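PDB 6FDF: tRNA (cytosine(38)-C(5))-methyltransferase from Schizosaccharomyces pombe, which methylates carbon 5 of cytosine 38 in the anticodon loop of tRNA(Asp), and less readily of tRNA(Glu), with S-adenosyl-L-methionine as methyl donor. Local coordinates for residues Gly179-Glu191 with Val321-Asn333. Residues are numbered along the deposited sequence; the frame is centred on the assembly and turned at random.
Sequences GEWSIDDVFQFSE and VSYLISLLLEPLN
Phe189 lies against Tyr323, Ser326 and Leu327 on the flank of the C-terminal helix 318-328, and following it outward shows how one aromatic side chain can cover a full helical turn. Its CB sits 3.8 Å from CD1 of the Tyr323 ring. With CG anti to its own carbonyl carbon (chi1 -65°), the ring runs on along the helix: CD2 passes the carbonyl oxygen of Tyr323, and CE2 comes to 3.8 Å from CB of Leu327. Over one face stands Ser326, whose CB makes a CH-pi contact 4.2 Å from the ring centroid and 17° off the normal, while its OG turns back to hydrogen-bond the carbonyl oxygen of Ser322. At the tip, Phe189 CZ meets Glu330 OE2 at 3.3 Å; the oxygen approaches the positively polarised ring edge near the ring plane, and the carboxylate plane stands 78° from that of the ring. An alanine at Phe189 is likely to open a gap beside Leu327 and Ser326 and leave the Glu330 carboxylate without its aromatic edge.

Beside it the 3-10 segment 183-188 presses down with Val186, whose CG2 touches CB of Tyr323 at 3.4 Å and also packs on CD2 of Leu324; Ile183 CD1 reaches the same Leu324 CD2. Leu327, its CG anti to the backbone N, sends CD1 against CB of Asp185 and CD2 to 3.7 Å from the carbonyl oxygen of Ser182. At the far end Trp181 meets CD1 of Leu328 at its ring edge, while its NE1 hydrogen-bonds OD1 of Asn149.

No hydrogen bond joins 179-191 to 321-333, and their direct contact is mainly apolar and aromatic. Arg174 links them indirectly, through a cation-pi contact with Trp181 and hydrogen bonds to the carbonyl oxygens of Leu327 and Leu328. The loop after strand 168-175 is thus laid on the last helix of this methyltransferase domain largely by shape, while the Asp185 carboxylate, accepting from Ser182 N, helps to shape the loop itself.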
ATOM      1  N   GLY A 179     -24.163   4.991  14.660  1.00 43.45           N
ATOM      2  CA  GLY A 179     -24.591   5.995  13.710  1.00 49.40           C
ATOM      3  C   GLY A 179     -24.561   5.493  12.283  1.00 51.46           C
ATOM      4  O   GLY A 179     -24.577   4.290  12.011  1.00 46.93           O
ATOM      5  N   GLU A 180     -24.504   6.441  11.352  1.00 46.63           N
ATOM      6  CA  GLU A 180     -24.550   6.146   9.928  1.00 49.27           C
ATOM      7  C   GLU A 180     -23.257   6.611   9.278  1.00 50.88           C
ATOM      8  O   GLU A 180     -22.818   7.745   9.498  1.00 51.99           O
ATOM      9  CB  GLU A 180     -25.754   6.820   9.263  1.00 63.24           C
ATOM     10  CG  GLU A 180     -27.102   6.328   9.776  1.00 77.83           C
ATOM     11  CD  GLU A 180     -27.450   4.933   9.284  1.00 84.52           C
ATOM     12  OE1 GLU A 180     -26.973   4.547   8.196  1.00 82.08           O
ATOM     13  OE2 GLU A 180     -28.206   4.227   9.987  1.00 86.10           O
ATOM     14  N   TRP A 181     -22.641   5.730   8.497  1.00 45.77           N
ATOM     15  CA  TRP A 181     -21.467   6.093   7.716  1.00 46.06           C
ATOM     16  C   TRP A 181     -21.353   5.132   6.545  1.00 44.98           C
ATOM     17  O   TRP A 181     -21.994   4.079   6.513  1.00 48.25           O
ATOM     18  CB  TRP A 181     -20.172   6.098   8.548  1.00 39.38           C
ATOM     19  CG  TRP A 181     -19.753   4.787   9.178  1.00 39.97           C
ATOM     20  CD1 TRP A 181     -20.558   3.753   9.567  1.00 41.47           C
ATOM     21  CD2 TRP A 181     -18.413   4.392   9.500  1.00 39.06           C
ATOM     22  NE1 TRP A 181     -19.799   2.736  10.106  1.00 36.79           N
ATOM     23  CE2 TRP A 181     -18.479   3.106  10.076  1.00 35.05           C
ATOM     24  CE3 TRP A 181     -17.162   5.001   9.351  1.00 36.85           C
ATOM     25  CZ2 TRP A 181     -17.342   2.420  10.504  1.00 33.27           C
ATOM     26  CZ3 TRP A 181     -16.037   4.322   9.776  1.00 34.60           C
ATOM     27  CH2 TRP A 181     -16.133   3.042  10.347  1.00 35.69           C
ATOM     28  N   SER A 182     -20.535   5.525   5.575  1.00 44.58           N
ATOM     29  CA  SER A 182     -20.364   4.759   4.354  1.00 44.71           C
ATOM     30  C   SER A 182     -18.959   5.003   3.834  1.00 43.08           C
ATOM     31  O   SER A 182     -18.432   6.112   3.954  1.00 48.37           O
ATOM     32  CB  SER A 182     -21.398   5.157   3.291  1.00 56.69           C
ATOM     33  OG  SER A 182     -21.077   4.585   2.036  1.00 57.62           O
ATOM     34  N   ILE A 183     -18.369   3.965   3.244  1.00 43.23           N
ATOM     35  CA  ILE A 183     -17.044   4.098   2.646  1.00 49.00           C
ATOM     36  C   ILE A 183     -17.040   5.191   1.583  1.00 47.42           C
ATOM     37  O   ILE A 183     -16.016   5.847   1.360  1.00 45.28           O
ATOM     38  CB  ILE A 183     -16.585   2.736   2.085  1.00 58.22           C
ATOM     39  CG1 ILE A 183     -15.079   2.739   1.827  1.00 62.68           C
ATOM     40  CG2 ILE A 183     -17.371   2.357   0.836  1.00 65.35           C
ATOM     41  CD1 ILE A 183     -14.268   2.291   3.023  1.00 55.08           C
ATOM     42  N   ASP A 184     -18.183   5.430   0.938  1.00 45.46           N
ATOM     43  CA  ASP A 184     -18.242   6.411  -0.136  1.00 50.00           C
ATOM     44  C   ASP A 184     -18.118   7.843   0.367  1.00 47.72           C
ATOM     45  O   ASP A 184     -17.916   8.749  -0.450  1.00 45.09           O
ATOM     46  CB  ASP A 184     -19.544   6.243  -0.917  1.00 60.95           C
ATOM     47  CG  ASP A 184     -19.611   4.920  -1.655  1.00 72.41           C
ATOM     48  OD1 ASP A 184     -18.578   4.496  -2.215  1.00 75.52           O
ATOM     49  OD2 ASP A 184     -20.698   4.307  -1.679  1.00 78.49           O
ATOM     50  N   ASP A 185     -18.242   8.071   1.679  1.00 45.25           N
ATOM     51  CA  ASP A 185     -18.049   9.413   2.217  1.00 47.80           C
ATOM     52  C   ASP A 185     -16.629   9.905   1.987  1.00 41.02           C
ATOM     53  O   ASP A 185     -16.385  11.116   2.019  1.00 44.93           O
ATOM     54  CB  ASP A 185     -18.389   9.436   3.709  1.00 58.90           C
ATOM     55  CG  ASP A 185     -19.790   8.921   3.993  1.00 72.47           C
ATOM     56  OD1 ASP A 185     -20.688   9.170   3.164  1.00 71.08           O
ATOM     57  OD2 ASP A 185     -19.990   8.266   5.039  1.00 71.53           O
ATOM     58  N   VAL A 186     -15.699   8.985   1.725  1.00 43.61           N
ATOM     59  CA  VAL A 186     -14.301   9.328   1.536  1.00 47.65           C
ATOM     60  C   VAL A 186     -14.104  10.251   0.343  1.00 48.56           C
ATOM     61  O   VAL A 186     -13.102  10.968   0.277  1.00 49.38           O
ATOM     62  CB  VAL A 186     -13.480   8.026   1.392  1.00 53.75           C
ATOM     63  CG1 VAL A 186     -13.604   7.437  -0.009  1.00 43.81           C
ATOM     64  CG2 VAL A 186     -12.043   8.253   1.763  1.00 60.05           C
ATOM     65  N   PHE A 187     -15.040  10.255  -0.612  1.00 47.81           N
ATOM     66  CA  PHE A 187     -14.878  11.103  -1.785  1.00 46.01           C
ATOM     67  C   PHE A 187     -15.141  12.570  -1.481  1.00 49.93           C
ATOM     68  O   PHE A 187     -14.694  13.434  -2.240  1.00 55.28           O
ATOM     69  CB  PHE A 187     -15.776  10.586  -2.918  1.00 44.21           C
ATOM     70  CG  PHE A 187     -15.300   9.280  -3.474  1.00 42.28           C
ATOM     71  CD1 PHE A 187     -14.198   9.236  -4.314  1.00 51.68           C
ATOM     72  CD2 PHE A 187     -15.886   8.089  -3.086  1.00 44.13           C
ATOM     73  CE1 PHE A 187     -13.723   8.030  -4.799  1.00 49.26           C
ATOM     74  CE2 PHE A 187     -15.399   6.878  -3.552  1.00 46.42           C
ATOM     75  CZ  PHE A 187     -14.329   6.851  -4.420  1.00 48.50           C
ATOM     76  N   GLN A 188     -15.831  12.872  -0.378  1.00 49.23           N
ATOM     77  CA  GLN A 188     -15.990  14.251   0.064  1.00 53.69           C
ATOM     78  C   GLN A 188     -14.668  14.868   0.497  1.00 65.96           C
ATOM     79  O   GLN A 188     -14.599  16.090   0.672  1.00 70.68           O
ATOM     80  CB  GLN A 188     -17.001  14.334   1.208  1.00 51.06           C
ATOM     81  CG  GLN A 188     -18.411  13.920   0.817  1.00 61.72           C
ATOM     82  CD  GLN A 188     -19.294  13.644   2.018  1.00 69.53           C
ATOM     83  OE1 GLN A 188     -19.179  14.301   3.053  1.00 60.71           O
ATOM     84  NE2 GLN A 188     -20.183  12.665   1.887  1.00 80.33           N
ATOM     85  N   PHE A 189     -13.619  14.056   0.639  1.00 67.13           N
ATOM     86  CA  PHE A 189     -12.287  14.527   0.989  1.00 71.34           C
ATOM     87  C   PHE A 189     -11.398  14.743  -0.216  1.00 81.28           C
ATOM     88  O   PHE A 189     -10.424  15.496  -0.117  1.00 86.02           O
ATOM     89  CB  PHE A 189     -11.565  13.540   1.909  1.00 59.06           C
ATOM     90  CG  PHE A 189     -12.202  13.376   3.241  1.00 56.66           C
ATOM     91  CD1 PHE A 189     -12.273  14.443   4.120  1.00 55.86           C
ATOM     92  CD2 PHE A 189     -12.690  12.146   3.640  1.00 50.64           C
ATOM     93  CE1 PHE A 189     -12.850  14.293   5.364  1.00 56.79           C
ATOM     94  CE2 PHE A 189     -13.265  11.987   4.884  1.00 52.39           C
ATOM     95  CZ  PHE A 189     -13.343  13.060   5.749  1.00 54.92           C
ATOM     96  N   SER A 190     -11.697  14.119  -1.345  1.00 79.55           N
ATOM     97  CA  SER A 190     -10.817  14.272  -2.488  1.00 76.13           C
ATOM     98  C   SER A 190     -11.181  15.593  -3.144  1.00 78.48           C
ATOM     99  O   SER A 190     -12.234  15.717  -3.778  1.00 81.46           O
ATOM    100  CB  SER A 190     -10.958  13.098  -3.455  1.00 75.86           C
ATOM    101  OG  SER A 190     -12.243  13.063  -4.052  1.00 85.39           O
ATOM    102  N   GLU A 191     -10.290  16.577  -2.987  1.00 84.38           N
ATOM    103  CA  GLU A 191     -10.529  17.936  -3.454  1.00 91.03           C
ATOM    104  C   GLU A 191     -10.740  17.947  -4.951  1.00 89.79           C
ATOM    105  O   GLU A 191     -11.339  18.879  -5.502  1.00 90.24           O
ATOM    106  CB  GLU A 191      -9.304  18.780  -3.104  1.00 91.55           C
ATOM    107  CG  GLU A 191      -8.901  19.772  -4.179  1.00 91.36           C
ATOM    108  CD  GLU A 191      -7.637  20.512  -3.846  1.00 93.29           C
ATOM    109  OE1 GLU A 191      -7.516  21.693  -4.230  1.00 98.06           O
ATOM    110  OE2 GLU A 191      -6.744  19.892  -3.235  1.00 93.23           O
ATOM    111  N   VAL A 321      -5.242   6.266   1.729  1.00 30.54           N
ATOM    112  CA  VAL A 321      -5.389   5.914   3.139  1.00 28.71           C
ATOM    113  C   VAL A 321      -5.505   7.155   4.019  1.00 31.08           C
ATOM    114  O   VAL A 321      -6.189   7.121   5.054  1.00 30.24           O
ATOM    115  CB  VAL A 321      -4.226   4.996   3.558  1.00 31.47           C
ATOM    116  CG1 VAL A 321      -4.261   4.717   5.050  1.00 31.87           C
ATOM    117  CG2 VAL A 321      -4.324   3.695   2.783  1.00 30.32           C
ATOM    118  N   SER A 322      -4.859   8.267   3.643  1.00 30.67           N
ATOM    119  CA  SER A 322      -5.021   9.495   4.423  1.00 29.39           C
ATOM    120  C   SER A 322      -6.486   9.924   4.470  1.00 32.87           C
ATOM    121  O   SER A 322      -6.979  10.380   5.510  1.00 33.54           O
ATOM    122  CB  SER A 322      -4.158  10.626   3.854  1.00 32.14           C
ATOM    123  OG  SER A 322      -4.695  11.175   2.656  1.00 34.57           O
ATOM    124  N   TYR A 323      -7.202   9.768   3.355  1.00 36.93           N
ATOM    125  CA  TYR A 323      -8.628  10.082   3.340  1.00 31.26           C
ATOM    126  C   TYR A 323      -9.421   9.121   4.221  1.00 32.85           C
ATOM    127  O   TYR A 323     -10.323   9.547   4.953  1.00 33.20           O
ATOM    128  CB  TYR A 323      -9.168  10.032   1.911  1.00 32.79           C
ATOM    129  CG  TYR A 323      -8.523  10.958   0.913  1.00 36.96           C
ATOM    130  CD1 TYR A 323      -8.080  12.221   1.279  1.00 44.35           C
ATOM    131  CD2 TYR A 323      -8.367  10.563  -0.407  1.00 44.53           C
ATOM    132  CE1 TYR A 323      -7.502  13.072   0.343  1.00 54.62           C
ATOM    133  CE2 TYR A 323      -7.788  11.396  -1.341  1.00 48.85           C
ATOM    134  CZ  TYR A 323      -7.354  12.646  -0.964  1.00 57.90           C
ATOM    135  OH  TYR A 323      -6.779  13.469  -1.907  1.00 61.48           O
ATOM    136  N   LEU A 324      -9.129   7.819   4.135  1.00 30.19           N
ATOM    137  CA  LEU A 324      -9.859   6.846   4.944  1.00 28.33           C
ATOM    138  C   LEU A 324      -9.581   7.037   6.429  1.00 32.86           C
ATOM    139  O   LEU A 324     -10.481   6.866   7.260  1.00 30.82           O
ATOM    140  CB  LEU A 324      -9.494   5.425   4.517  1.00 29.23           C
ATOM    141  CG  LEU A 324      -9.988   5.035   3.123  1.00 35.22           C
ATOM    142  CD1 LEU A 324      -9.208   3.853   2.613  1.00 35.00           C
ATOM    143  CD2 LEU A 324     -11.489   4.744   3.121  1.00 34.85           C
ATOM    144  N   ILE A 325      -8.341   7.382   6.782  1.00 28.93           N
ATOM    145  CA  ILE A 325      -8.025   7.655   8.183  1.00 32.14           C
ATOM    146  C   ILE A 325      -8.843   8.836   8.688  1.00 31.20           C
ATOM    147  O   ILE A 325      -9.388   8.802   9.797  1.00 34.99           O
ATOM    148  CB  ILE A 325      -6.513   7.889   8.354  1.00 33.27           C
ATOM    149  CG1 ILE A 325      -5.766   6.557   8.303  1.00 32.02           C
ATOM    150  CG2 ILE A 325      -6.215   8.611   9.670  1.00 34.82           C
ATOM    151  CD1 ILE A 325      -4.258   6.710   8.249  1.00 39.33           C
ATOM    152  N   SER A 326      -8.925   9.904   7.890  1.00 33.19           N
ATOM    153  CA  SER A 326      -9.728  11.067   8.258  1.00 33.51           C
ATOM    154  C   SER A 326     -11.178  10.676   8.516  1.00 39.29           C
ATOM    155  O   SER A 326     -11.786  11.103   9.507  1.00 42.68           O
ATOM    156  CB  SER A 326      -9.653  12.117   7.152  1.00 36.64           C
ATOM    157  OG  SER A 326      -8.331  12.597   7.008  1.00 44.94           O
ATOM    158  N   LEU A 327     -11.751   9.873   7.620  1.00 34.60           N
ATOM    159  CA  LEU A 327     -13.112   9.379   7.814  1.00 38.67           C
ATOM    160  C   LEU A 327     -13.219   8.537   9.078  1.00 31.18           C
ATOM    161  O   LEU A 327     -14.116   8.740   9.902  1.00 36.16           O
ATOM    162  CB  LEU A 327     -13.546   8.565   6.597  1.00 36.88           C
ATOM    163  CG  LEU A 327     -14.936   7.940   6.691  1.00 40.20           C
ATOM    164  CD1 LEU A 327     -15.993   9.033   6.802  1.00 42.84           C
ATOM    165  CD2 LEU A 327     -15.200   7.049   5.493  1.00 39.07           C
ATOM    166  N   LEU A 328     -12.306   7.579   9.242  1.00 31.37           N
ATOM    167  CA  LEU A 328     -12.391   6.642  10.358  1.00 31.69           C
ATOM    168  C   LEU A 328     -12.419   7.360  11.703  1.00 34.69           C
ATOM    169  O   LEU A 328     -13.214   7.011  12.585  1.00 31.31           O
ATOM    170  CB  LEU A 328     -11.212   5.673  10.294  1.00 29.18           C
ATOM    171  CG  LEU A 328     -11.092   4.603  11.378  1.00 30.05           C
ATOM    172  CD1 LEU A 328     -12.322   3.712  11.397  1.00 30.49           C
ATOM    173  CD2 LEU A 328      -9.815   3.770  11.171  1.00 30.38           C
ATOM    174  N   LEU A 329     -11.556   8.356  11.880  1.00 31.15           N
ATOM    175  CA  LEU A 329     -11.341   8.967  13.184  1.00 34.44           C
ATOM    176  C   LEU A 329     -12.215  10.193  13.441  1.00 34.17           C
ATOM    177  O   LEU A 329     -11.962  10.912  14.413  1.00 39.86           O
ATOM    178  CB  LEU A 329      -9.866   9.349  13.341  1.00 32.02           C
ATOM    179  CG  LEU A 329      -8.875   8.197  13.173  1.00 33.69           C
ATOM    180  CD1 LEU A 329      -7.459   8.734  13.211  1.00 33.05           C
ATOM    181  CD2 LEU A 329      -9.100   7.148  14.253  1.00 32.57           C
ATOM    182  N   GLU A 330     -13.220  10.457  12.603  1.00 34.90           N
ATOM    183  CA  GLU A 330     -14.089  11.613  12.830  1.00 36.17           C
ATOM    184  C   GLU A 330     -14.699  11.677  14.229  1.00 40.96           C
ATOM    185  O   GLU A 330     -14.749  12.785  14.790  1.00 42.76           O
ATOM    186  CB  GLU A 330     -15.199  11.671  11.767  1.00 37.21           C
ATOM    187  CG  GLU A 330     -14.672  12.032  10.387  1.00 41.85           C
ATOM    188  CD  GLU A 330     -15.765  12.329   9.380  1.00 43.85           C
ATOM    189  OE1 GLU A 330     -16.930  11.952   9.615  1.00 49.23           O
ATOM    190  OE2 GLU A 330     -15.450  12.949   8.345  1.00 46.58           O
ATOM    191  N   PRO A 331     -15.186  10.584  14.838  1.00 42.33           N
ATOM    192  CA  PRO A 331     -15.793  10.712  16.176  1.00 48.18           C
ATOM    193  C   PRO A 331     -14.830  11.196  17.248  1.00 53.35           C
ATOM    194  O   PRO A 331     -15.282  11.497  18.361  1.00 54.58           O
ATOM    195  CB  PRO A 331     -16.284   9.289  16.483  1.00 48.49           C
ATOM    196  CG  PRO A 331     -16.464   8.662  15.148  1.00 42.87           C
ATOM    197  CD  PRO A 331     -15.335   9.209  14.324  1.00 40.19           C
ATOM    198  N   LEU A 332     -13.530  11.279  16.959  1.00 44.74           N
ATOM    199  CA  LEU A 332     -12.573  11.773  17.938  1.00 49.30           C
ATOM    200  C   LEU A 332     -12.540  13.293  17.998  1.00 57.01           C
ATOM    201  O   LEU A 332     -11.963  13.846  18.940  1.00 58.25           O
ATOM    202  CB  LEU A 332     -11.173  11.236  17.631  1.00 44.06           C
ATOM    203  CG  LEU A 332     -10.992   9.738  17.877  1.00 44.42           C
ATOM    204  CD1 LEU A 332      -9.617   9.275  17.427  1.00 46.01           C
ATOM    205  CD2 LEU A 332     -11.209   9.428  19.351  1.00 44.26           C
ATOM    206  N   ASN A 333     -13.149  13.966  17.022  1.00 59.06           N
ATOM    207  CA  ASN A 333     -13.340  15.416  17.023  1.00 69.80           C
ATOM    208  C   ASN A 333     -12.016  16.156  17.210  1.00 75.06           C
ATOM    209  O   ASN A 333     -11.820  16.917  18.158  1.00 83.26           O
ATOM    210  CB  ASN A 333     -14.357  15.826  18.091  1.00 72.65           C
ATOM    211  CG  ASN A 333     -15.746  16.043  17.521  1.00 75.71           C
ATOM    212  OD1 ASN A 333     -16.126  15.424  16.526  1.00 85.97           O
ATOM    213  ND2 ASN A 333     -16.511  16.927  18.150  1.00 65.91           N
TER